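Local coordinates for protein carbohydrate oxidase (Microdochium nivale, PDB 3RJA) that oxidises the C1 hydroxyl of mono-, oligo- and polysaccharides to lactones with FAD, reducing molecular oxygen to hydrogen peroxide, at residues 3-15 / 38-52. Residues are numbered along the deposited sequence; the frame is centred on the assembly and turned at random.
With ABL ((2R,3R,4R,5R)-4,5-dihydroxy-2-(hydroxymethyl)-6-oxopiperidin-3-yl beta-D-glucopyranoside), chain H.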
loop_
_atom_site.group_PDB
_atom_site.type_symbol
_atom_site.label_atom_id
_atom_site.label_comp_id
_atom_site.label_asym_id
_atom_site.label_seq_id
_atom_site.Cartn_x
_atom_site.Cartn_y
_atom_site.Cartn_z
ATOM N N ILE A 3 20.901 20.038 -15.245
ATOM C CA ILE A 3 20.638 18.769 -14.539
ATOM C C ILE A 3 21.070 17.564 -15.381
ATOM O O ILE A 3 21.682 16.632 -14.857
ATOM C CB ILE A 3 19.129 18.633 -14.017
ATOM C CG1 ILE A 3 18.901 17.309 -13.286
ATOM C CG2 ILE A 3 18.102 18.850 -15.141
ATOM C CD1 ILE A 3 19.699 17.194 -11.901
ATOM N N GLU A 4 20.769 17.585 -16.679
ATOM C CA GLU A 4 21.220 16.504 -17.572
ATOM C C GLU A 4 22.767 16.406 -17.520
ATOM O O GLU A 4 23.336 15.337 -17.326
ATOM C CB GLU A 4 20.770 16.746 -19.015
ATOM C CG GLU A 4 19.242 16.651 -19.280
ATOM C CD GLU A 4 18.462 17.885 -18.828
ATOM O OE1 GLU A 4 19.092 18.930 -18.554
ATOM O OE2 GLU A 4 17.216 17.807 -18.762
ATOM N N ALA A 5 23.432 17.542 -17.683
ATOM C CA ALA A 5 24.903 17.597 -17.668
ATOM C C ALA A 5 25.427 17.041 -16.355
ATOM O O ALA A 5 26.349 16.237 -16.346
ATOM C CB ALA A 5 25.374 19.037 -17.846
ATOM N N CYS A 6 24.797 17.446 -15.250
ATOM C CA CYS A 6 25.222 16.992 -13.914
ATOM C C CYS A 6 25.116 15.482 -13.769
ATOM O O CYS A 6 26.020 14.849 -13.243
ATOM C CB CYS A 6 24.394 17.655 -12.803
ATOM S SG CYS A 6 24.996 17.254 -11.142
ATOM N N LEU A 7 23.994 14.918 -14.207
ATOM C CA LEU A 7 23.773 13.493 -14.090
ATOM C C LEU A 7 24.747 12.722 -14.999
ATOM O O LEU A 7 25.313 11.703 -14.599
ATOM C CB LEU A 7 22.312 13.153 -14.444
ATOM C CG LEU A 7 21.279 13.608 -13.426
ATOM C CD1 LEU A 7 19.855 13.535 -13.999
ATOM C CD2 LEU A 7 21.402 12.847 -12.074
ATOM N N SER A 8 24.933 13.218 -16.219
ATOM C CA SER A 8 25.809 12.548 -17.178
ATOM C C SER A 8 27.279 12.573 -16.735
ATOM O O SER A 8 27.969 11.573 -16.879
ATOM C CB SER A 8 25.630 13.141 -18.563
ATOM O OG SER A 8 24.524 12.526 -19.183
ATOM N N ALA A 9 27.725 13.701 -16.173
ATOM C CA ALA A 9 29.074 13.845 -15.595
ATOM C C ALA A 9 29.359 12.820 -14.520
ATOM O O ALA A 9 30.505 12.409 -14.360
ATOM C CB ALA A 9 29.270 15.259 -15.013
ATOM N N ALA A 10 28.317 12.410 -13.787
ATOM C CA ALA A 10 28.441 11.398 -12.717
ATOM C C ALA A 10 28.185 9.974 -13.182
ATOM O O ALA A 10 28.140 9.049 -12.365
ATOM C CB ALA A 10 27.502 11.747 -11.543
ATOM N N GLY A 11 28.041 9.776 -14.492
ATOM C CA GLY A 11 27.750 8.451 -15.041
ATOM C C GLY A 11 26.321 7.931 -14.802
ATOM O O GLY A 11 26.066 6.731 -14.948
ATOM N N VAL A 12 25.386 8.810 -14.434
ATOM C CA VAL A 12 24.009 8.369 -14.161
ATOM C C VAL A 12 23.200 8.344 -15.456
ATOM O O VAL A 12 23.082 9.370 -16.111
ATOM C CB VAL A 12 23.306 9.287 -13.149
ATOM C CG1 VAL A 12 21.856 8.859 -12.962
ATOM C CG2 VAL A 12 24.047 9.273 -11.838
ATOM N N PRO A 13 22.650 7.164 -15.836
ATOM C CA PRO A 13 21.812 7.119 -17.053
ATOM C C PRO A 13 20.583 8.015 -16.905
ATOM O O PRO A 13 20.013 8.145 -15.812
ATOM C CB PRO A 13 21.421 5.647 -17.174
ATOM C CG PRO A 13 22.421 4.899 -16.300
ATOM C CD PRO A 13 22.791 5.840 -15.202
ATOM N N ILE A 14 20.240 8.703 -17.989
ATOM C CA ILE A 14 19.116 9.605 -17.976
ATOM C C ILE A 14 18.167 9.214 -19.092
ATOM O O ILE A 14 18.602 8.658 -20.073
ATOM C CB ILE A 14 19.550 11.085 -18.064
ATOM C CG1 ILE A 14 20.402 11.362 -19.309
ATOM C CG2 ILE A 14 20.286 11.503 -16.769
ATOM C CD1 ILE A 14 20.581 12.851 -19.623
ATOM N N ASP A 15 16.871 9.471 -18.932
ATOM C CA ASP A 15 15.943 9.215 -20.024
ATOM C C ASP A 15 15.952 10.419 -20.978
ATOM O O ASP A 15 16.133 11.553 -20.562
ATOM C CB ASP A 15 14.508 8.943 -19.527
ATOM C CG ASP A 15 14.339 7.585 -18.867
ATOM O OD1 ASP A 15 15.153 6.653 -19.070
ATOM O OD2 ASP A 15 13.338 7.437 -18.125
ATOM N N THR A 38 11.758 17.458 -14.163
ATOM C CA THR A 38 12.761 18.168 -14.941
ATOM C C THR A 38 13.702 17.195 -15.683
ATOM O O THR A 38 14.173 17.494 -16.789
ATOM C CB THR A 38 13.554 19.199 -14.131
ATOM O OG1 THR A 38 14.403 19.902 -15.032
ATOM C CG2 THR A 38 14.392 18.550 -13.024
ATOM N N ALA A 39 13.965 16.043 -15.056
ATOM C CA ALA A 39 14.764 14.999 -15.660
ATOM C C ALA A 39 14.475 13.677 -14.978
ATOM O O ALA A 39 14.069 13.666 -13.822
ATOM C CB ALA A 39 16.291 15.347 -15.558
ATOM N N ILE A 40 14.694 12.569 -15.697
ATOM C CA ILE A 40 14.551 11.242 -15.129
ATOM C C ILE A 40 15.899 10.510 -15.127
ATOM O O ILE A 40 16.450 10.230 -16.199
ATOM C CB ILE A 40 13.517 10.408 -15.882
ATOM C CG1 ILE A 40 12.196 11.187 -16.079
ATOM C CG2 ILE A 40 13.247 9.073 -15.134
ATOM C CD1 ILE A 40 11.107 10.340 -16.829
ATOM N N ALA A 41 16.411 10.213 -13.916
ATOM C CA ALA A 41 17.620 9.411 -13.698
ATOM C C ALA A 41 17.202 7.944 -13.557
ATOM O O ALA A 41 16.547 7.568 -12.567
ATOM C CB ALA A 41 18.351 9.851 -12.443
ATOM N N GLN A 42 17.556 7.130 -14.550
ATOM C CA GLN A 42 17.163 5.720 -14.556
ATOM C C GLN A 42 18.334 4.934 -13.940
ATOM O O GLN A 42 19.260 4.506 -14.658
ATOM C CB GLN A 42 16.875 5.254 -15.980
ATOM C CG GLN A 42 16.160 3.896 -16.064
ATOM C CD GLN A 42 16.119 3.347 -17.480
ATOM O OE1 GLN A 42 15.111 3.496 -18.204
ATOM N NE2 GLN A 42 17.197 2.709 -17.884
ATOM N N THR A 43 18.308 4.787 -12.616
ATOM C CA THR A 43 19.488 4.335 -11.880
ATOM C C THR A 43 19.717 2.833 -11.971
ATOM O O THR A 43 18.762 2.070 -12.028
ATOM C CB THR A 43 19.409 4.727 -10.384
ATOM O OG1 THR A 43 18.211 4.196 -9.792
ATOM C CG2 THR A 43 19.450 6.258 -10.220
ATOM N N GLN A 44 20.976 2.415 -11.903
ATOM C CA GLN A 44 21.333 1.000 -11.911
ATOM C C GLN A 44 21.994 0.562 -10.597
ATOM O O GLN A 44 21.983 -0.619 -10.249
ATOM C CB GLN A 44 22.271 0.688 -13.110
ATOM C CG GLN A 44 21.573 0.785 -14.471
ATOM C CD GLN A 44 20.566 -0.364 -14.730
ATOM O OE1 GLN A 44 20.639 -1.427 -14.098
ATOM N NE2 GLN A 44 19.623 -0.142 -15.646
ATOM N N THR A 45 22.564 1.504 -9.858
ATOM C CA THR A 45 23.321 1.175 -8.646
ATOM C C THR A 45 23.013 2.163 -7.513
ATOM O O THR A 45 22.449 3.247 -7.757
ATOM C CB THR A 45 24.832 1.321 -8.896
ATOM O OG1 THR A 45 25.129 2.709 -9.142
ATOM C CG2 THR A 45 25.316 0.442 -10.095
ATOM N N THR A 46 23.442 1.819 -6.292
ATOM C CA THR A 46 23.321 2.716 -5.153
ATOM C C THR A 46 24.054 4.040 -5.416
ATOM O O THR A 46 23.523 5.134 -5.124
ATOM C CB THR A 46 23.804 2.045 -3.851
ATOM O OG1 THR A 46 23.027 0.852 -3.642
ATOM C CG2 THR A 46 23.611 2.983 -2.623
ATOM N N ALA A 47 25.243 3.936 -6.019
ATOM C CA ALA A 47 26.074 5.074 -6.341
ATOM C C ALA A 47 25.358 6.059 -7.286
ATOM O O ALA A 47 25.500 7.286 -7.142
ATOM C CB ALA A 47 27.414 4.580 -6.961
ATOM N N HIS A 48 24.599 5.533 -8.250
ATOM C CA HIS A 48 23.774 6.371 -9.119
ATOM C C HIS A 48 22.753 7.175 -8.306
ATOM O O HIS A 48 22.581 8.389 -8.533
ATOM C CB HIS A 48 23.023 5.519 -10.137
ATOM C CG HIS A 48 23.886 4.967 -11.234
ATOM N ND1 HIS A 48 23.481 3.909 -12.026
ATOM C CD2 HIS A 48 25.124 5.323 -11.672
ATOM C CE1 HIS A 48 24.437 3.634 -12.905
ATOM N NE2 HIS A 48 25.447 4.468 -12.705
ATOM N N ILE A 49 22.053 6.483 -7.390
ATOM C CA ILE A 49 21.047 7.124 -6.531
ATOM C C ILE A 49 21.710 8.275 -5.765
ATOM O O ILE A 49 21.194 9.407 -5.754
ATOM C CB ILE A 49 20.339 6.109 -5.565
ATOM C CG1 ILE A 49 19.574 5.015 -6.375
ATOM C CG2 ILE A 49 19.375 6.857 -4.589
ATOM C CD1 ILE A 49 19.078 3.812 -5.530
ATOM N N GLN A 50 22.860 7.969 -5.150
ATOM C CA GLN A 50 23.676 8.951 -4.450
ATOM C C GLN A 50 24.073 10.155 -5.315
ATOM O O GLN A 50 23.901 11.302 -4.918
ATOM C CB GLN A 50 24.941 8.264 -3.904
ATOM C CG GLN A 50 25.872 9.184 -3.106
ATOM C CD GLN A 50 27.066 8.409 -2.564
ATOM O OE1 GLN A 50 27.655 7.594 -3.268
ATOM N NE2 GLN A 50 27.377 8.616 -1.303
ATOM N N SER A 51 24.593 9.896 -6.501
ATOM C CA SER A 51 24.994 10.968 -7.389
ATOM C C SER A 51 23.785 11.830 -7.804
ATOM O O SER A 51 23.911 13.063 -7.960
ATOM C CB SER A 51 25.642 10.364 -8.640
ATOM O OG SER A 51 26.842 9.681 -8.282
ATOM N N ALA A 52 22.630 11.180 -8.006
ATOM C CA ALA A 52 21.422 11.914 -8.378
ATOM C C ALA A 52 21.039 12.874 -7.243
ATOM O O ALA A 52 20.729 14.015 -7.495
ATOM C CB ALA A 52 20.247 10.954 -8.746
HETATM C C1A ABL H . 16.368 6.444 -22.401
HETATM O O1A ABL H . 15.369 7.199 -22.458
HETATM C C2A ABL H . 17.034 5.895 -23.664
HETATM O O2A ABL H . 16.024 5.838 -24.668
HETATM C C3A ABL H . 17.547 4.465 -23.433
HETATM O O3A ABL H . 18.270 4.056 -24.608
HETATM C C4A ABL H . 18.471 4.429 -22.248
HETATM O O1 ABL H . 18.949 3.088 -22.025
HETATM C C5A ABL H . 17.572 4.765 -21.028
HETATM N N5 ABL H . 16.904 6.065 -21.218
HETATM C C6A ABL H . 18.439 4.892 -19.755
HETATM O O6A ABL H . 19.699 5.458 -20.064
HETATM C C1 ABL H . 20.352 2.746 -22.148
HETATM C C2 ABL H . 20.530 1.257 -21.794
HETATM O O2 ABL H . 20.086 1.001 -20.458
HETATM C C3 ABL H . 21.991 0.849 -21.932
HETATM O O3 ABL H . 22.048 -0.559 -21.797
HETATM C C4 ABL H . 22.574 1.332 -23.296
HETATM O O4 ABL H . 23.981 1.140 -23.317
HETATM C C5 ABL H . 22.259 2.813 -23.531
HETATM O O5 ABL H . 20.832 2.957 -23.456
HETATM C C6 ABL H . 22.834 3.394 -24.829
HETATM O O6 ABL H . 22.461 2.724 -26.005
HETATM O O HOH W 1 15.385 19.551 -17.601
HETATM O O HOH W 2 27.082 7.814 -10.095
HETATM O O HOH W 3 28.069 4.855 -13.982
HETATM O O HOH W 4 15.044 12.640 -18.446
#
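A single antiparallel beta bridge, Ile14 with Ala41, joins the chain leaving the N-terminal helix to strand 39-42, an outermost strand of a three-stranded parallel sheet. Two backbone bonds define it: Asp15 N to Ile40 O (2.9 Å, 160° at the hydrogen) and Gln42 N to Pro13 O (2.9 Å), the latter with its donor above the carbonyl plane. Before the bridge, Gly11, at positive phi, is the C' residue of a Schellman motif that ends helix 2-9, before the buried Val12. With Val12 CG1 anti to the backbone N (chi1 176°), this branch meets Ala41 CB at 3.7 Å, while CG2 packs on Ser51 CB. Leu7 CD2 lies against Ala52, and the disulfide Cys6-Cys55 ties the same two helices.

Pro13 CD sits over one face of the His48 ring, 3.8 Å from its centroid, a CH-pi contact. Gln44 N donates in the ring plane to His48 ND1 (2.9 Å), fixing the ring's rotation, and water 3 links NE2 to Gly11 O. Replacing His48 by alanine is likely to leave Pro13 CD without its ring face and Gln44 N without its acceptor. Beyond the bridge, Asp15 OD1 approaches ABL N5 at 2.8 Å, and Pro13 CB and Gln42 also border ABL. Residues of the bridge thus line part of a peripheral site for the sugar analogue, completed by Ile16, Thr19, Asp21 and Tyr22, beside edge strand 39-42 in the FAD-binding region.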